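Local coordinates for protein quinone oxidoreductase (Escherichia coli, PDB 1QOR) that catalyses the NADPH-dependent one-electron reduction of quinones to 1,4-benzosemiquinones, working as a homodimer, at residues T3-H8 against Y302-A307. Sequence-based numbering, arbitrary orientation.
Sequences TRIEFH and YPLKDA
I5 meets L304 and A307 through CG1 and CD1, the two carbons of its longer branch. CG1 of I5 lies 3.5 Å from CD1 of L304, tight for two carbons, and the two side chains run alongside each other in opposite directions. Roughly at right angles to that contact, I5 CG1 is 3.9 Å from CB of A307, while I5 CD1 comes within 3.7 Å of the carbonyl O of L304. The torsion of I5 sets this up: with CG1 anti to the carbonyl carbon (chi1 -68°), the ethyl arm rather than CG2 faces the turn. L304 divides its two methyls between neighbours, CD1 going to I5 and CD2 resting 3.8 Å from the backbone O of T3. With an alanine here in place of I5, L304 CD1 and A307 CB would probably lose the branch they pack on, leaving a gap between strand and turn. No hydrogen bond crosses between 3-8 and 302-307; the contact rests on van der Waals packing of aliphatic carbons, some of it against backbone carbonyl oxygens. It joins two distant parts of the chain in this medium-chain alcohol dehydrogenase fold: the N-terminal strand 3-6, paired antiparallel with 17-20, and the turn leading from strand 301-303 into helix 307-315. That turn is closed by a backbone bond from D306 N to P303 O. At its outer side, K305 NZ forms a salt bridge with D306 OD1 at 2.7 Å, on the syn side of the carboxylate. L325 of strand 324-326 packs against both L304 and A307. On the strand, R4 points away from the turn and its NH1 makes a salt bridge to E6 OE1, within the guanidinium plane but from above the carboxylate plane; from the loop that follows, H8 NE2 donates to E6 OE2 at its anti lone pair, 2.7 Å away.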
loop_
_atom_site.group_PDB
_atom_site.type_symbol
_atom_site.label_atom_id
_atom_site.label_comp_id
_atom_site.label_asym_id
_atom_site.label_seq_id
_atom_site.Cartn_x
_atom_site.Cartn_y
_atom_site.Cartn_z
ATOM N N THR A 3 -21.702 19.733 31.584
ATOM C CA THR A 3 -20.290 20.090 31.594
ATOM C C THR A 3 -19.645 19.448 30.375
ATOM O O THR A 3 -19.989 18.330 30.021
ATOM C CB THR A 3 -19.591 19.524 32.801
ATOM O OG1 THR A 3 -20.279 19.946 33.984
ATOM C CG2 THR A 3 -18.136 19.982 32.857
ATOM N N ARG A 4 -18.745 20.164 29.717
ATOM C CA ARG A 4 -18.041 19.643 28.559
ATOM C C ARG A 4 -16.606 20.111 28.724
ATOM O O ARG A 4 -16.319 21.026 29.512
ATOM C CB ARG A 4 -18.622 20.188 27.239
ATOM C CG ARG A 4 -18.124 21.604 26.855
ATOM C CD ARG A 4 -18.954 22.302 25.768
ATOM N NE ARG A 4 -18.974 21.591 24.482
ATOM C CZ ARG A 4 -18.160 21.835 23.442
ATOM N NH1 ARG A 4 -17.225 22.789 23.506
ATOM N NH2 ARG A 4 -18.296 21.128 22.315
ATOM N N ILE A 5 -15.691 19.430 28.049
ATOM C CA ILE A 5 -14.293 19.816 28.084
ATOM C C ILE A 5 -14.053 20.516 26.763
ATOM O O ILE A 5 -14.625 20.132 25.730
ATOM C CB ILE A 5 -13.342 18.591 28.156
ATOM C CG1 ILE A 5 -13.482 17.876 29.501
ATOM C CG2 ILE A 5 -11.910 19.017 27.933
ATOM C CD1 ILE A 5 -13.123 18.732 30.703
ATOM N N GLU A 6 -13.253 21.568 26.787
ATOM C CA GLU A 6 -12.933 22.237 25.544
ATOM C C GLU A 6 -11.573 22.869 25.592
ATOM O O GLU A 6 -10.958 22.950 26.654
ATOM C CB GLU A 6 -14.020 23.224 25.135
ATOM C CG GLU A 6 -14.167 24.412 26.014
ATOM C CD GLU A 6 -15.167 25.398 25.432
ATOM O OE1 GLU A 6 -16.317 24.965 25.123
ATOM O OE2 GLU A 6 -14.787 26.589 25.289
ATOM N N PHE A 7 -11.029 23.130 24.412
ATOM C CA PHE A 7 -9.720 23.758 24.314
ATOM C C PHE A 7 -9.831 24.894 23.273
ATOM O O PHE A 7 -10.603 24.809 22.321
ATOM C CB PHE A 7 -8.589 22.724 24.027
ATOM C CG PHE A 7 -8.688 22.039 22.690
ATOM C CD1 PHE A 7 -9.572 20.973 22.491
ATOM C CD2 PHE A 7 -7.892 22.459 21.618
ATOM C CE1 PHE A 7 -9.661 20.330 21.230
ATOM C CE2 PHE A 7 -7.965 21.839 20.365
ATOM C CZ PHE A 7 -8.858 20.768 20.172
ATOM N N HIS A 8 -9.157 25.998 23.572
ATOM C CA HIS A 8 -9.161 27.220 22.768
ATOM C C HIS A 8 -7.871 27.381 21.964
ATOM O O HIS A 8 -7.769 28.294 21.133
ATOM C CB HIS A 8 -9.335 28.448 23.699
ATOM C CG HIS A 8 -10.680 28.528 24.369
ATOM N ND1 HIS A 8 -11.378 29.712 24.505
ATOM C CD2 HIS A 8 -11.457 27.571 24.938
ATOM C CE1 HIS A 8 -12.523 29.483 25.130
ATOM N NE2 HIS A 8 -12.596 28.191 25.403
ATOM N N TYR A 302 -11.331 8.210 35.302
ATOM C CA TYR A 302 -11.099 9.557 35.785
ATOM C C TYR A 302 -12.371 10.370 35.705
ATOM O O TYR A 302 -13.229 10.124 34.843
ATOM C CB TYR A 302 -10.063 10.247 34.910
ATOM C CG TYR A 302 -8.825 9.443 34.653
ATOM C CD1 TYR A 302 -8.770 8.537 33.607
ATOM C CD2 TYR A 302 -7.684 9.633 35.415
ATOM C CE1 TYR A 302 -7.592 7.839 33.318
ATOM C CE2 TYR A 302 -6.505 8.940 35.139
ATOM C CZ TYR A 302 -6.470 8.054 34.092
ATOM O OH TYR A 302 -5.295 7.410 33.800
ATOM N N PRO A 303 -12.567 11.290 36.670
ATOM C CA PRO A 303 -13.783 12.127 36.619
ATOM C C PRO A 303 -13.673 12.931 35.273
ATOM O O PRO A 303 -12.558 13.240 34.840
ATOM C CB PRO A 303 -13.569 13.093 37.801
ATOM C CG PRO A 303 -12.579 12.380 38.709
ATOM C CD PRO A 303 -11.670 11.658 37.791
ATOM N N LEU A 304 -14.778 13.262 34.614
ATOM C CA LEU A 304 -14.696 14.060 33.375
ATOM C C LEU A 304 -13.809 15.312 33.504
ATOM O O LEU A 304 -12.992 15.611 32.623
ATOM C CB LEU A 304 -16.091 14.510 32.926
ATOM C CG LEU A 304 -16.187 15.571 31.810
ATOM C CD1 LEU A 304 -15.386 15.157 30.608
ATOM C CD2 LEU A 304 -17.620 15.715 31.377
ATOM N N LYS A 305 -13.950 16.033 34.612
ATOM C CA LYS A 305 -13.165 17.239 34.826
ATOM C C LYS A 305 -11.667 16.999 34.945
ATOM O O LYS A 305 -10.900 17.946 34.872
ATOM C CB LYS A 305 -13.696 18.034 36.013
ATOM C CG LYS A 305 -13.660 17.284 37.355
ATOM C CD LYS A 305 -12.318 17.476 38.087
ATOM C CE LYS A 305 -12.348 16.902 39.519
ATOM N NZ LYS A 305 -10.959 16.827 40.121
ATOM N N ASP A 306 -11.240 15.756 35.123
ATOM C CA ASP A 306 -9.809 15.478 35.190
ATOM C C ASP A 306 -9.257 14.937 33.864
ATOM O O ASP A 306 -8.245 14.201 33.832
ATOM C CB ASP A 306 -9.465 14.544 36.357
ATOM C CG ASP A 306 -9.656 15.213 37.723
ATOM O OD1 ASP A 306 -9.523 16.468 37.809
ATOM O OD2 ASP A 306 -9.966 14.485 38.710
ATOM N N ALA A 307 -9.914 15.343 32.772
ATOM C CA ALA A 307 -9.508 14.956 31.425
ATOM C C ALA A 307 -8.006 15.243 31.204
ATOM O O ALA A 307 -7.300 14.441 30.578
ATOM C CB ALA A 307 -10.368 15.642 30.393
#